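Local coordinates for cell wall surface anchor family protein (Streptococcus agalactiae serogroup V, PDB 3PG2) that is probably the calcium-binding backbone subunit of a cell-wall-linked pilus, here represented by two of its immunoglobulin-like pilin domains, at residues A[28-33]-A[135-140]; A[74-79]-A[97-102]; A[184-189]-A[246-251]; A[199-204]-A[271-276]. All coordinates share one frame; numbering follows the deposited sequence.

Interaction 1 of 4, residues A[28-33]-A[135-140]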
loop_
_atom_site.group_PDB
_atom_site.type_symbol
_atom_site.label_atom_id
_atom_site.label_comp_id
_atom_site.label_asym_id
_atom_site.label_seq_id
_atom_site.Cartn_x
_atom_site.Cartn_y
_atom_site.Cartn_z
ATOM N N GLU A 28 0.002 4.341 6.190
ATOM C CA GLU A 28 1.236 3.592 6.267
ATOM C C GLU A 28 0.933 2.112 6.559
ATOM O O GLU A 28 0.073 1.797 7.384
ATOM C CB GLU A 28 2.160 4.189 7.336
ATOM C CG GLU A 28 3.576 3.635 7.321
ATOM C CD GLU A 28 4.477 4.327 8.354
ATOM O OE1 GLU A 28 4.655 5.561 8.247
ATOM O OE2 GLU A 28 4.972 3.639 9.275
ATOM N N PHE A 29 1.634 1.220 5.856
ATOM C CA PHE A 29 1.497 -0.232 6.025
ATOM C C PHE A 29 2.885 -0.887 5.831
ATOM O O PHE A 29 3.844 -0.213 5.461
ATOM C CB PHE A 29 0.493 -0.792 5.016
ATOM C CG PHE A 29 0.912 -0.599 3.589
ATOM C CD1 PHE A 29 1.726 -1.539 2.950
ATOM C CD2 PHE A 29 0.500 0.540 2.874
ATOM C CE1 PHE A 29 2.149 -1.349 1.625
ATOM C CE2 PHE A 29 0.923 0.738 1.542
ATOM C CZ PHE A 29 1.722 -0.210 0.909
ATOM N N LYS A 30 2.991 -2.181 6.092
ATOM C CA LYS A 30 4.274 -2.883 5.964
ATOM C C LYS A 30 4.281 -3.838 4.784
ATOM O O LYS A 30 3.294 -4.551 4.571
ATOM C CB LYS A 30 4.587 -3.705 7.237
ATOM C CG LYS A 30 4.676 -2.893 8.530
ATOM C CD LYS A 30 5.900 -1.983 8.544
ATOM C CE LYS A 30 5.906 -0.996 9.773
ATOM N NZ LYS A 30 5.367 -1.592 11.017
ATOM N N TRP A 31 5.392 -3.862 4.039
ATOM C CA TRP A 31 5.771 -5.033 3.221
ATOM C C TRP A 31 6.649 -5.914 4.088
ATOM O O TRP A 31 7.268 -5.435 5.052
ATOM C CB TRP A 31 6.595 -4.629 1.975
ATOM C CG TRP A 31 5.887 -3.644 1.054
ATOM C CD1 TRP A 31 5.966 -2.262 1.089
ATOM C CD2 TRP A 31 5.005 -3.968 -0.017
ATOM N NE1 TRP A 31 5.176 -1.718 0.096
ATOM C CE2 TRP A 31 4.582 -2.738 -0.605
ATOM C CE3 TRP A 31 4.526 -5.179 -0.553
ATOM C CZ2 TRP A 31 3.698 -2.691 -1.702
ATOM C CZ3 TRP A 31 3.646 -5.133 -1.639
ATOM C CH2 TRP A 31 3.240 -3.894 -2.210
ATOM N N PHE A 32 6.748 -7.192 3.730
ATOM C CA PHE A 32 7.619 -8.099 4.465
ATOM C C PHE A 32 8.522 -8.819 3.509
ATOM O O PHE A 32 8.037 -9.564 2.663
ATOM C CB PHE A 32 6.805 -9.116 5.274
ATOM C CG PHE A 32 5.955 -8.491 6.348
ATOM C CD1 PHE A 32 6.449 -8.349 7.646
ATOM C CD2 PHE A 32 4.656 -8.053 6.064
ATOM C CE1 PHE A 32 5.663 -7.771 8.638
ATOM C CE2 PHE A 32 3.868 -7.473 7.061
ATOM C CZ PHE A 32 4.373 -7.326 8.333
ATOM N N LEU A 33 9.823 -8.555 3.602
ATOM C CA LEU A 33 10.783 -9.258 2.753
ATOM C C LEU A 33 11.226 -10.475 3.555
ATOM O O LEU A 33 11.665 -10.318 4.693
ATOM C CB LEU A 33 11.983 -8.363 2.464
ATOM C CG LEU A 33 11.805 -7.112 1.586
ATOM C CD1 LEU A 33 10.414 -6.486 1.531
ATOM C CD2 LEU A 33 12.897 -6.070 1.876
ATOM N N PRO A 135 10.507 -6.092 7.844
ATOM C CA PRO A 135 9.328 -5.273 7.588
ATOM C C PRO A 135 9.772 -3.933 6.997
ATOM O O PRO A 135 10.685 -3.286 7.529
ATOM C CB PRO A 135 8.716 -5.058 8.987
ATOM C CG PRO A 135 9.583 -5.840 9.948
ATOM C CD PRO A 135 10.907 -6.025 9.254
ATOM N N VAL A 136 9.128 -3.513 5.917
ATOM C CA VAL A 136 9.430 -2.211 5.317
ATOM C C VAL A 136 8.118 -1.401 5.321
ATOM O O VAL A 136 7.107 -1.810 4.725
ATOM C CB VAL A 136 10.021 -2.356 3.877
ATOM C CG1 VAL A 136 10.334 -0.984 3.248
ATOM C CG2 VAL A 136 11.263 -3.234 3.877
ATOM N N ALA A 137 8.152 -0.269 6.022
ATOM C CA ALA A 137 6.998 0.640 6.096
ATOM C C ALA A 137 6.934 1.497 4.857
ATOM O O ALA A 137 7.964 2.002 4.379
ATOM C CB ALA A 137 7.061 1.506 7.345
ATOM N N SER A 138 5.717 1.673 4.357
ATOM C CA SER A 138 5.467 2.175 3.021
ATOM C C SER A 138 4.100 2.868 2.996
ATOM O O SER A 138 3.242 2.564 3.822
ATOM C CB SER A 138 5.384 0.970 2.089
ATOM O OG SER A 138 5.303 1.376 0.735
ATOM N N THR A 139 3.900 3.771 2.035
ATOM C CA THR A 139 2.550 4.229 1.672
ATOM C C THR A 139 2.307 4.094 0.174
ATOM O O THR A 139 3.245 3.929 -0.614
ATOM C CB THR A 139 2.290 5.719 2.040
ATOM O OG1 THR A 139 3.164 6.557 1.261
ATOM C CG2 THR A 139 2.505 5.958 3.520
ATOM N N ILE A 140 1.038 4.158 -0.223
ATOM C CA ILE A 140 0.704 4.401 -1.615
ATOM C C ILE A 140 0.601 5.911 -1.675
ATOM O O ILE A 140 -0.066 6.538 -0.832
ATOM C CB ILE A 140 -0.642 3.781 -2.054
ATOM C CG1 ILE A 140 -0.662 2.253 -1.813
ATOM C CG2 ILE A 140 -0.921 4.103 -3.539
ATOM C CD1 ILE A 140 -2.007 1.553 -2.156
#

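Interaction 2 of 4, residues A[74-79]-A[97-102]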
loop_
_atom_site.group_PDB
_atom_site.type_symbol
_atom_site.label_atom_id
_atom_site.label_comp_id
_atom_site.label_asym_id
_atom_site.label_seq_id
_atom_site.Cartn_x
_atom_site.Cartn_y
_atom_site.Cartn_z
ATOM N N ARG A 74 20.615 -2.625 13.518
ATOM C CA ARG A 74 21.126 -1.797 12.417
ATOM C C ARG A 74 22.568 -1.328 12.695
ATOM O O ARG A 74 22.896 -0.932 13.799
ATOM C CB ARG A 74 20.191 -0.620 12.137
ATOM C CG ARG A 74 20.591 0.192 10.895
ATOM C CD ARG A 74 19.519 1.174 10.447
ATOM N NE ARG A 74 20.045 2.070 9.417
ATOM C CZ ARG A 74 19.402 3.115 8.904
ATOM N NH1 ARG A 74 18.177 3.414 9.310
ATOM N NH2 ARG A 74 19.995 3.868 7.979
ATOM N N ASP A 75 23.415 -1.419 11.672
ATOM C CA ASP A 75 24.793 -0.952 11.704
ATOM C C ASP A 75 25.700 -1.834 12.552
ATOM O O ASP A 75 26.904 -1.616 12.610
ATOM C CB ASP A 75 24.876 0.534 12.101
ATOM C CG ASP A 75 24.387 1.460 10.996
ATOM O OD1 ASP A 75 24.557 1.127 9.792
ATOM O OD2 ASP A 75 23.796 2.504 11.324
ATOM N N GLU A 76 25.123 -2.841 13.190
ATOM C CA GLU A 76 25.918 -3.897 13.803
ATOM C C GLU A 76 25.931 -5.180 12.969
ATOM O O GLU A 76 27.003 -5.697 12.617
ATOM C CB GLU A 76 25.421 -4.209 15.216
ATOM C CG GLU A 76 26.230 -5.340 15.849
ATOM C CD GLU A 76 25.810 -5.683 17.264
ATOM O OE1 GLU A 76 24.711 -5.272 17.693
ATOM O OE2 GLU A 76 26.608 -6.373 17.951
ATOM N N HIS A 77 24.737 -5.692 12.656
ATOM C CA HIS A 77 24.600 -6.904 11.825
ATOM C C HIS A 77 24.365 -6.633 10.327
ATOM O O HIS A 77 24.665 -7.477 9.469
ATOM C CB HIS A 77 23.475 -7.814 12.359
ATOM C CG HIS A 77 23.589 -8.148 13.820
ATOM N ND1 HIS A 77 24.539 -9.010 14.321
ATOM C CD2 HIS A 77 22.847 -7.752 14.880
ATOM C CE1 HIS A 77 24.399 -9.111 15.631
ATOM N NE2 HIS A 77 23.372 -8.361 15.998
ATOM N N TYR A 78 23.831 -5.463 10.004
ATOM C CA TYR A 78 23.498 -5.144 8.620
ATOM C C TYR A 78 23.560 -3.644 8.363
ATOM O O TYR A 78 23.584 -2.843 9.297
ATOM C CB TYR A 78 22.085 -5.647 8.292
ATOM C CG TYR A 78 20.969 -5.000 9.091
ATOM C CD1 TYR A 78 20.338 -3.840 8.639
ATOM C CD2 TYR A 78 20.526 -5.552 10.297
ATOM C CE1 TYR A 78 19.297 -3.241 9.372
ATOM C CE2 TYR A 78 19.478 -4.970 11.019
ATOM C CZ TYR A 78 18.881 -3.807 10.555
ATOM O OH TYR A 78 17.850 -3.210 11.252
ATOM N N THR A 79 23.562 -3.264 7.092
ATOM C CA THR A 79 23.469 -1.848 6.760
ATOM C C THR A 79 22.355 -1.582 5.757
ATOM O O THR A 79 22.049 -2.421 4.903
ATOM C CB THR A 79 24.809 -1.286 6.284
ATOM O OG1 THR A 79 25.161 -1.894 5.047
ATOM C CG2 THR A 79 25.899 -1.625 7.278
ATOM N N PRO A 97 29.272 -9.596 6.095
ATOM C CA PRO A 97 29.865 -10.922 5.940
ATOM C C PRO A 97 30.668 -11.353 7.158
ATOM O O PRO A 97 30.698 -12.545 7.471
ATOM C CB PRO A 97 30.791 -10.770 4.716
ATOM C CG PRO A 97 30.184 -9.627 3.923
ATOM C CD PRO A 97 29.665 -8.686 4.995
ATOM N N GLU A 98 31.316 -10.391 7.821
ATOM C CA GLU A 98 32.142 -10.674 8.992
ATOM C C GLU A 98 31.290 -10.968 10.227
ATOM O O GLU A 98 31.814 -11.357 11.280
ATOM C CB GLU A 98 33.144 -9.544 9.264
ATOM C CG GLU A 98 32.563 -8.250 9.833
ATOM C CD GLU A 98 32.137 -7.255 8.771
ATOM O OE1 GLU A 98 31.896 -7.645 7.605
ATOM O OE2 GLU A 98 32.042 -6.065 9.108
ATOM N N LYS A 99 29.976 -10.804 10.086
ATOM C CA LYS A 99 29.039 -11.138 11.163
ATOM C C LYS A 99 28.245 -12.412 10.863
ATOM O O LYS A 99 27.350 -12.780 11.626
ATOM C CB LYS A 99 28.072 -9.968 11.430
ATOM C CG LYS A 99 28.708 -8.702 12.046
ATOM C CD LYS A 99 29.202 -8.972 13.461
ATOM C CE LYS A 99 29.628 -7.690 14.173
ATOM N NZ LYS A 99 30.270 -8.010 15.479
ATOM N N PHE A 100 28.563 -13.108 9.775
ATOM C CA PHE A 100 27.769 -14.284 9.433
ATOM C C PHE A 100 27.805 -15.388 10.520
ATOM O O PHE A 100 26.760 -15.946 10.871
ATOM C CB PHE A 100 28.026 -14.761 7.978
ATOM C CG PHE A 100 27.546 -13.762 6.924
ATOM C CD1 PHE A 100 26.612 -12.746 7.252
ATOM C CD2 PHE A 100 27.990 -13.833 5.607
ATOM C CE1 PHE A 100 26.175 -11.828 6.301
ATOM C CE2 PHE A 100 27.536 -12.899 4.599
ATOM C CZ PHE A 100 26.645 -11.900 4.943
ATOM N N LYS A 101 28.973 -15.637 11.108
ATOM C CA LYS A 101 29.060 -16.556 12.264
ATOM C C LYS A 101 28.269 -16.091 13.499
ATOM O O LYS A 101 27.577 -16.903 14.137
ATOM C CB LYS A 101 30.507 -16.808 12.658
ATOM C CG LYS A 101 31.333 -17.476 11.593
ATOM C CD LYS A 101 31.014 -18.946 11.488
ATOM C CE LYS A 101 32.223 -19.720 10.982
ATOM N NZ LYS A 101 33.425 -19.367 11.788
ATOM N N GLU A 102 28.381 -14.806 13.842
ATOM C CA GLU A 102 27.665 -14.239 14.994
ATOM C C GLU A 102 26.145 -14.378 14.833
ATOM O O GLU A 102 25.422 -14.767 15.782
ATOM C CB GLU A 102 28.039 -12.766 15.166
ATOM C CG GLU A 102 27.454 -12.076 16.405
ATOM C CD GLU A 102 28.006 -10.672 16.596
ATOM O OE1 GLU A 102 29.242 -10.532 16.745
ATOM O OE2 GLU A 102 27.202 -9.712 16.593
#

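Interaction 3 of 4, residues A[184-189]-A[246-251]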
loop_
_atom_site.group_PDB
_atom_site.type_symbol
_atom_site.label_atom_id
_atom_site.label_comp_id
_atom_site.label_asym_id
_atom_site.label_seq_id
_atom_site.Cartn_x
_atom_site.Cartn_y
_atom_site.Cartn_z
ATOM N N LYS A 184 -13.725 7.619 -6.876
ATOM C CA LYS A 184 -15.105 7.703 -7.326
ATOM C C LYS A 184 -15.408 9.096 -7.891
ATOM O O LYS A 184 -14.843 10.095 -7.438
ATOM C CB LYS A 184 -16.078 7.379 -6.173
ATOM C CG LYS A 184 -17.546 7.264 -6.602
ATOM C CD LYS A 184 -17.824 6.029 -7.451
ATOM C CE LYS A 184 -19.278 6.045 -7.969
ATOM N NZ LYS A 184 -19.623 4.859 -8.836
ATOM N N ARG A 185 -16.306 9.144 -8.875
ATOM C CA ARG A 185 -16.709 10.403 -9.491
ATOM C C ARG A 185 -18.196 10.636 -9.256
ATOM O O ARG A 185 -18.979 9.667 -9.179
ATOM C CB ARG A 185 -16.408 10.378 -10.996
ATOM C CG ARG A 185 -15.056 9.741 -11.356
ATOM C CD ARG A 185 -14.767 9.739 -12.870
ATOM N NE ARG A 185 -14.902 11.073 -13.438
ATOM C CZ ARG A 185 -15.625 11.386 -14.513
ATOM N NH1 ARG A 185 -16.269 10.457 -15.216
ATOM N NH2 ARG A 185 -15.671 12.650 -14.908
ATOM N N PHE A 186 -18.583 11.910 -9.157
ATOM C CA PHE A 186 -19.971 12.277 -8.829
ATOM C C PHE A 186 -20.488 13.421 -9.695
ATOM O O PHE A 186 -19.702 14.236 -10.188
ATOM C CB PHE A 186 -20.066 12.729 -7.358
ATOM C CG PHE A 186 -19.559 11.716 -6.367
ATOM C CD1 PHE A 186 -20.399 10.724 -5.894
ATOM C CD2 PHE A 186 -18.241 11.778 -5.890
ATOM C CE1 PHE A 186 -19.950 9.784 -4.966
ATOM C CE2 PHE A 186 -17.788 10.853 -4.975
ATOM C CZ PHE A 186 -18.640 9.853 -4.509
ATOM N N VAL A 187 -21.810 13.481 -9.860
ATOM C CA VAL A 187 -22.465 14.689 -10.406
ATOM C C VAL A 187 -23.739 14.991 -9.602
ATOM O O VAL A 187 -24.587 14.129 -9.435
ATOM C CB VAL A 187 -22.709 14.608 -11.962
ATOM C CG1 VAL A 187 -23.513 13.380 -12.357
ATOM C CG2 VAL A 187 -23.375 15.909 -12.501
ATOM N N LYS A 188 -23.829 16.213 -9.083
ATOM C CA LYS A 188 -24.981 16.688 -8.304
ATOM C C LYS A 188 -26.028 17.307 -9.233
ATOM O O LYS A 188 -25.723 18.206 -10.014
ATOM C CB LYS A 188 -24.515 17.736 -7.279
ATOM C CG LYS A 188 -25.540 18.152 -6.212
ATOM C CD LYS A 188 -26.040 16.961 -5.375
ATOM C CE LYS A 188 -26.980 17.420 -4.258
ATOM N NZ LYS A 188 -28.309 17.732 -4.821
ATOM N N LYS A 189 -27.256 16.820 -9.126
ATOM C CA LYS A 189 -28.356 17.251 -9.981
ATOM C C LYS A 189 -29.610 17.490 -9.132
ATOM O O LYS A 189 -29.606 17.249 -7.910
ATOM C CB LYS A 189 -28.641 16.219 -11.102
ATOM C CG LYS A 189 -27.503 16.017 -12.081
ATOM C CD LYS A 189 -27.881 15.104 -13.234
ATOM C CE LYS A 189 -26.703 14.937 -14.203
ATOM N NZ LYS A 189 -27.101 14.132 -15.398
ATOM N N GLY A 246 -21.742 20.753 -11.482
ATOM C CA GLY A 246 -22.327 19.692 -10.665
ATOM C C GLY A 246 -21.320 18.627 -10.245
ATOM O O GLY A 246 -21.605 17.825 -9.361
ATOM N N THR A 247 -20.135 18.636 -10.858
ATOM C CA THR A 247 -19.209 17.504 -10.707
ATOM C C THR A 247 -18.302 17.603 -9.500
ATOM O O THR A 247 -17.932 18.693 -9.065
ATOM C CB THR A 247 -18.303 17.302 -11.964
ATOM O OG1 THR A 247 -17.383 18.405 -12.092
ATOM C CG2 THR A 247 -19.144 17.140 -13.215
ATOM N N PHE A 248 -17.942 16.447 -8.956
ATOM C CA PHE A 248 -16.822 16.362 -8.019
ATOM C C PHE A 248 -16.337 14.919 -7.948
ATOM O O PHE A 248 -16.943 14.035 -8.558
ATOM C CB PHE A 248 -17.158 16.926 -6.625
ATOM C CG PHE A 248 -18.282 16.215 -5.910
ATOM C CD1 PHE A 248 -18.015 15.377 -4.826
ATOM C CD2 PHE A 248 -19.603 16.419 -6.287
ATOM C CE1 PHE A 248 -19.035 14.745 -4.142
ATOM C CE2 PHE A 248 -20.645 15.778 -5.607
ATOM C CZ PHE A 248 -20.359 14.937 -4.540
ATOM N N GLU A 249 -15.215 14.693 -7.264
ATOM C CA GLU A 249 -14.662 13.345 -7.120
ATOM C C GLU A 249 -13.868 13.203 -5.842
ATOM O O GLU A 249 -13.540 14.199 -5.179
ATOM C CB GLU A 249 -13.764 12.926 -8.318
ATOM C CG GLU A 249 -13.632 13.933 -9.459
ATOM C CD GLU A 249 -12.718 13.460 -10.599
ATOM O OE1 GLU A 249 -13.232 13.198 -11.724
ATOM O OE2 GLU A 249 -11.500 13.386 -10.365
ATOM N N ILE A 250 -13.560 11.952 -5.510
ATOM C CA ILE A 250 -12.612 11.630 -4.449
ATOM C C ILE A 250 -11.586 10.632 -4.993
ATOM O O ILE A 250 -11.955 9.646 -5.637
ATOM C CB ILE A 250 -13.324 11.118 -3.140
ATOM C CG1 ILE A 250 -12.293 10.888 -2.022
ATOM C CG2 ILE A 250 -14.170 9.851 -3.389
ATOM C CD1 ILE A 250 -11.509 12.148 -1.628
ATOM N N LYS A 251 -10.306 10.905 -4.765
ATOM C CA LYS A 251 -9.256 10.019 -5.297
ATOM C C LYS A 251 -8.422 9.438 -4.158
ATOM O O LYS A 251 -8.001 10.173 -3.263
ATOM C CB LYS A 251 -8.353 10.779 -6.281
ATOM C CG LYS A 251 -9.069 11.341 -7.504
ATOM C CD LYS A 251 -8.089 11.971 -8.474
ATOM C CE LYS A 251 -7.315 10.910 -9.262
ATOM N NZ LYS A 251 -6.413 11.522 -10.293
HETATM O O HOH W 1 -15.569 14.525 -12.879
#

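Interaction 4 of 4, residues A[199-204]-A[271-276]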
loop_
_atom_site.group_PDB
_atom_site.type_symbol
_atom_site.label_atom_id
_atom_site.label_comp_id
_atom_site.label_asym_id
_atom_site.label_seq_id
_atom_site.Cartn_x
_atom_site.Cartn_y
_atom_site.Cartn_z
ATOM N N GLY A 199 -22.276 23.894 -5.738
ATOM C CA GLY A 199 -22.252 24.412 -4.379
ATOM C C GLY A 199 -22.810 23.548 -3.260
ATOM O O GLY A 199 -22.952 24.023 -2.132
ATOM N N ALA A 200 -23.148 22.296 -3.558
ATOM C CA ALA A 200 -23.487 21.360 -2.495
ATOM C C ALA A 200 -22.196 21.012 -1.765
ATOM O O ALA A 200 -21.132 20.995 -2.376
ATOM C CB ALA A 200 -24.142 20.114 -3.060
ATOM N N GLU A 201 -22.285 20.768 -0.463
ATOM C CA GLU A 201 -21.115 20.388 0.325
ATOM C C GLU A 201 -21.363 19.088 1.068
ATOM O O GLU A 201 -22.465 18.867 1.555
ATOM C CB GLU A 201 -20.721 21.508 1.296
ATOM C CG GLU A 201 -20.294 22.773 0.567
ATOM C CD GLU A 201 -19.906 23.912 1.479
ATOM O OE1 GLU A 201 -19.923 23.746 2.723
ATOM O OE2 GLU A 201 -19.564 24.981 0.925
ATOM N N PHE A 202 -20.338 18.234 1.142
ATOM C CA PHE A 202 -20.465 16.905 1.739
ATOM C C PHE A 202 -19.295 16.565 2.655
ATOM O O PHE A 202 -18.140 16.754 2.283
ATOM C CB PHE A 202 -20.519 15.813 0.655
ATOM C CG PHE A 202 -21.558 16.040 -0.405
ATOM C CD1 PHE A 202 -22.810 15.454 -0.297
ATOM C CD2 PHE A 202 -21.274 16.817 -1.532
ATOM C CE1 PHE A 202 -23.767 15.646 -1.284
ATOM C CE2 PHE A 202 -22.237 17.022 -2.517
ATOM C CZ PHE A 202 -23.483 16.436 -2.387
ATOM N N ASP A 203 -19.602 16.005 3.825
ATOM C CA ASP A 203 -18.584 15.345 4.652
ATOM C C ASP A 203 -18.328 13.925 4.119
ATOM O O ASP A 203 -19.270 13.153 3.968
ATOM C CB ASP A 203 -19.082 15.243 6.097
ATOM C CG ASP A 203 -19.092 16.584 6.822
ATOM O OD1 ASP A 203 -18.588 17.596 6.287
ATOM O OD2 ASP A 203 -19.599 16.610 7.962
ATOM N N LEU A 204 -17.077 13.568 3.839
ATOM C CA LEU A 204 -16.768 12.181 3.461
ATOM C C LEU A 204 -16.586 11.307 4.704
ATOM O O LEU A 204 -15.762 11.615 5.584
ATOM C CB LEU A 204 -15.531 12.092 2.542
ATOM C CG LEU A 204 -14.981 10.679 2.277
ATOM C CD1 LEU A 204 -15.934 9.816 1.401
ATOM C CD2 LEU A 204 -13.547 10.721 1.698
ATOM N N LYS A 271 -22.214 12.871 3.821
ATOM C CA LYS A 271 -23.250 13.649 4.507
ATOM C C LYS A 271 -23.341 15.019 3.847
ATOM O O LYS A 271 -22.410 15.802 3.934
ATOM C CB LYS A 271 -22.892 13.819 5.975
ATOM C CG LYS A 271 -23.964 14.520 6.783
ATOM C CD LYS A 271 -23.367 15.104 8.051
ATOM C CE LYS A 271 -24.412 15.947 8.798
ATOM N NZ LYS A 271 -23.908 16.438 10.123
ATOM N N GLU A 272 -24.474 15.309 3.209
ATOM C CA GLU A 272 -24.710 16.613 2.598
ATOM C C GLU A 272 -24.962 17.651 3.687
ATOM O O GLU A 272 -26.017 17.641 4.344
ATOM C CB GLU A 272 -25.892 16.558 1.622
ATOM C CG GLU A 272 -25.966 17.761 0.664
ATOM C CD GLU A 272 -26.986 17.583 -0.484
ATOM O OE1 GLU A 272 -27.333 18.599 -1.117
ATOM O OE2 GLU A 272 -27.448 16.445 -0.747
ATOM N N THR A 273 -23.993 18.539 3.880
ATOM C CA THR A 273 -24.068 19.532 4.953
ATOM C C THR A 273 -24.660 20.846 4.460
ATOM O O THR A 273 -25.220 21.631 5.243
ATOM C CB THR A 273 -22.700 19.774 5.605
ATOM O OG1 THR A 273 -21.768 20.241 4.621
ATOM C CG2 THR A 273 -22.175 18.484 6.238
ATOM N N LYS A 274 -24.534 21.079 3.160
ATOM C CA LYS A 274 -25.110 22.257 2.522
ATOM C C LYS A 274 -25.677 21.827 1.175
ATOM O O LYS A 274 -25.004 21.111 0.417
ATOM C CB LYS A 274 -24.052 23.350 2.326
ATOM C CG LYS A 274 -24.610 24.663 1.731
ATOM C CD LYS A 274 -23.510 25.632 1.331
ATOM C CE LYS A 274 -24.050 26.721 0.401
ATOM N NZ LYS A 274 -24.605 26.132 -0.875
ATOM N N ALA A 275 -26.914 22.246 0.891
ATOM C CA ALA A 275 -27.563 21.926 -0.373
ATOM C C ALA A 275 -27.368 23.063 -1.382
ATOM O O ALA A 275 -27.103 24.208 -0.992
ATOM C CB ALA A 275 -29.061 21.632 -0.166
ATOM N N PRO A 276 -27.481 22.755 -2.681
ATOM C CA PRO A 276 -27.496 23.864 -3.634
ATOM C C PRO A 276 -28.605 24.873 -3.260
ATOM O O PRO A 276 -29.644 24.485 -2.702
ATOM C CB PRO A 276 -27.802 23.176 -4.963
ATOM C CG PRO A 276 -27.289 21.769 -4.777
ATOM C CD PRO A 276 -27.598 21.444 -3.346
HETATM O O HOH W 2 -21.341 22.744 4.801
HETATM O O HOH W 3 -19.054 19.508 4.156
#

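Interaction 1 of 4, residues A[28-33]-A[135-140]
Two antiparallel strands, 29-35 and 132-140, pair in the five-stranded sheet of the calcium-binding Cna-B-like pilin domain, and Phe29 and Trp31 reach from one onto Ser138 of the other. The backbones are joined at two hydrogen-bonded pairs, Phe29 with Ser138 and Trp31 with Val136; Trp31 N to Val136 O is 2.8 Å. Ser138 touches both aromatic side chains. Its CB lies over the Phe29 ring, 4.3 Å from the ring centroid, a CH-pi contact. Its OG, turned anti to the backbone N (chi1 -173°), meets the indole edge in plane and takes a weak, bent hydrogen bond from Trp31 NE1 at 3.2 Å. Phe29 also puts CE1 over one face of the indole, toward its rim. Lys11, a residue of one calcium site, makes a cation-pi contact with Trp31, and strand 9-13 continues the sheet beyond 29-35, as strand 57-67 does beyond 132-140. Farther along the Trp31 face, Leu33 CD2 packs 3.8 Å from Val136 CG2. The other face carries Lys30 and Phe32: the lysine chain bends over Ala137, with CE 3.7 Å from Ala137 CB, while Phe32 CE1 comes obliquely to within 4.1 Å of Pro135 CB.

Interaction 2 of 4, residues A[74-79]-A[97-102]
Lys99 lays its aliphatic chain along the backbone carbonyl of Glu76, with CG 3.5 Å and CE 3.6 Å from Glu76 O. A bend at chi2 (-67°) turns the chain to run past this oxygen, and its NZ then goes back to its own segment, where it forms a salt bridge with Glu102 OE1 at 3.0 Å. The ammonium comes to the syn side of the carboxylate but stands 32° out of its plane. Glu102 is extended beyond CG, and its other oxygen, OE2, crosses to the opposite segment and lies 3.0 Å from His77 CE1. The ring and carboxylate planes are perpendicular there, and the oxygen approaches a ring carbon, so this is a close polar contact and not a hydrogen bond. Glu76 completes the group: its CG sits over the centre of the imidazole, on the same side of the ring plane as Glu102 OE2, and its OE2 lies 3.7 Å from Glu102 OE2. Two like charges so near each other would probably be eased by the ammonium of Lys99, although that group is 4.7 Å from Glu76 OE2. Glu76 OE1 is held by Asn73, and the backbone of His77 is hydrogen-bonded to Lys96. Lys99 occupies the N-cap position of helix 100-106; the contact sets side chains of this helix start against the turn leading into edge strand 78-81 of the pilin domain.

Interaction 3 of 4, residues A[184-189]-A[246-251]
Arg185 and Glu249 form a salt bridge on one face of the strand pair, NE to OE1 at 3.2 Å. The carboxylate oxygen lies in the guanidinium plane and the N-H points almost straight at it (170°), but the bond meets the anti side of Glu249, whose plane is turned 83° from the guanidinium. A water joins the same groups a second time, accepting from Arg185 NH2 and donating to Glu249 OE1. Beyond the pair, NH1 is bound by Ala309 O and OE2 by Tyr295 OH. Backbone bonds join Lys184 with Ile250 and Phe186 with Phe248 in both directions, and Lys188 N reaches Gly246 O at 2.8 Å. On the opposite face, Phe186 CB stands over the Phe248 ring, 3.6 Å from its centroid. The two rings are nearly parallel, planes 18° apart, but slid so far that they barely overlap; Phe186 CD2 and Phe248 CE1 close to 3.5 Å. Ile250 CG2 lies at the Phe186 ring edge, 4.1 Å from CE2. Lys188 NZ is covalently linked to Asn316 CG, an isopeptide bond of the kind found in Gram-positive pilins. The central pairs divide by face: charge and water bridge Arg185 to Glu249, while Phe186 and Phe248 pack onto Leu270.

Interaction 4 of 4, residues A[199-204]-A[271-276]
Lys274 lies across Glu201, its CB 3.9 Å from Glu201 CB. Farther out, CD passes 4.0 Å from Glu201 CD, and CD and CE both lie 3.9 Å from Gly199 O. A turn at chi4 (-61°) then sets NZ 3.0 Å from Gly199 O, donating a hydrogen bond from above the carbonyl plane, and a second goes to the carbonyl of Ala275. The ammonium thus ties the loop before strand 201-206 to the loop after strand 266-274. Nearby, Thr273 OG1 is hydrogen-bonded to a water that donates to Asp203 OD1, which also pairs with Lys239, and lies close to a second that donates to Glu201 OE1. On the core side, Phe202 CE1 rests 3.6 Å from Glu272 CG, the two side chains pointing the same way, and Ala200 CB packs on Pro276 CD at 3.7 Å. Glu201 O receives Thr273 N at 2.8 Å and, weakly, Lys274 N. With Thr273 and Lys274 both facing Glu201, this is a classic beta bulge in an antiparallel sheet of the prealbumin-like domain.

From the N terminus, strand 29-35 opens interaction 1, which closes only at strand 132-140 after about a hundred residues. Interaction 2, a short local closure between 74-79 and 97-102, falls within that excursion and belongs to the same pilin domain; their centres are 23 Å apart and the contacts do not touch. The chain then passes into the prealbumin-like domain. There 184-189, 199-204, 246-251 and 271-276 alternate, so interactions 3 and 4 cross. Each belongs to a different sheet, and the two pack face to face: Phe248 meets Phe202, and Lys188 reaches Glu272 and Ala200. Interaction 2 lies across the chain's centre from both, 54 Å from interaction 3 and 57 Å from interaction 4 between centres.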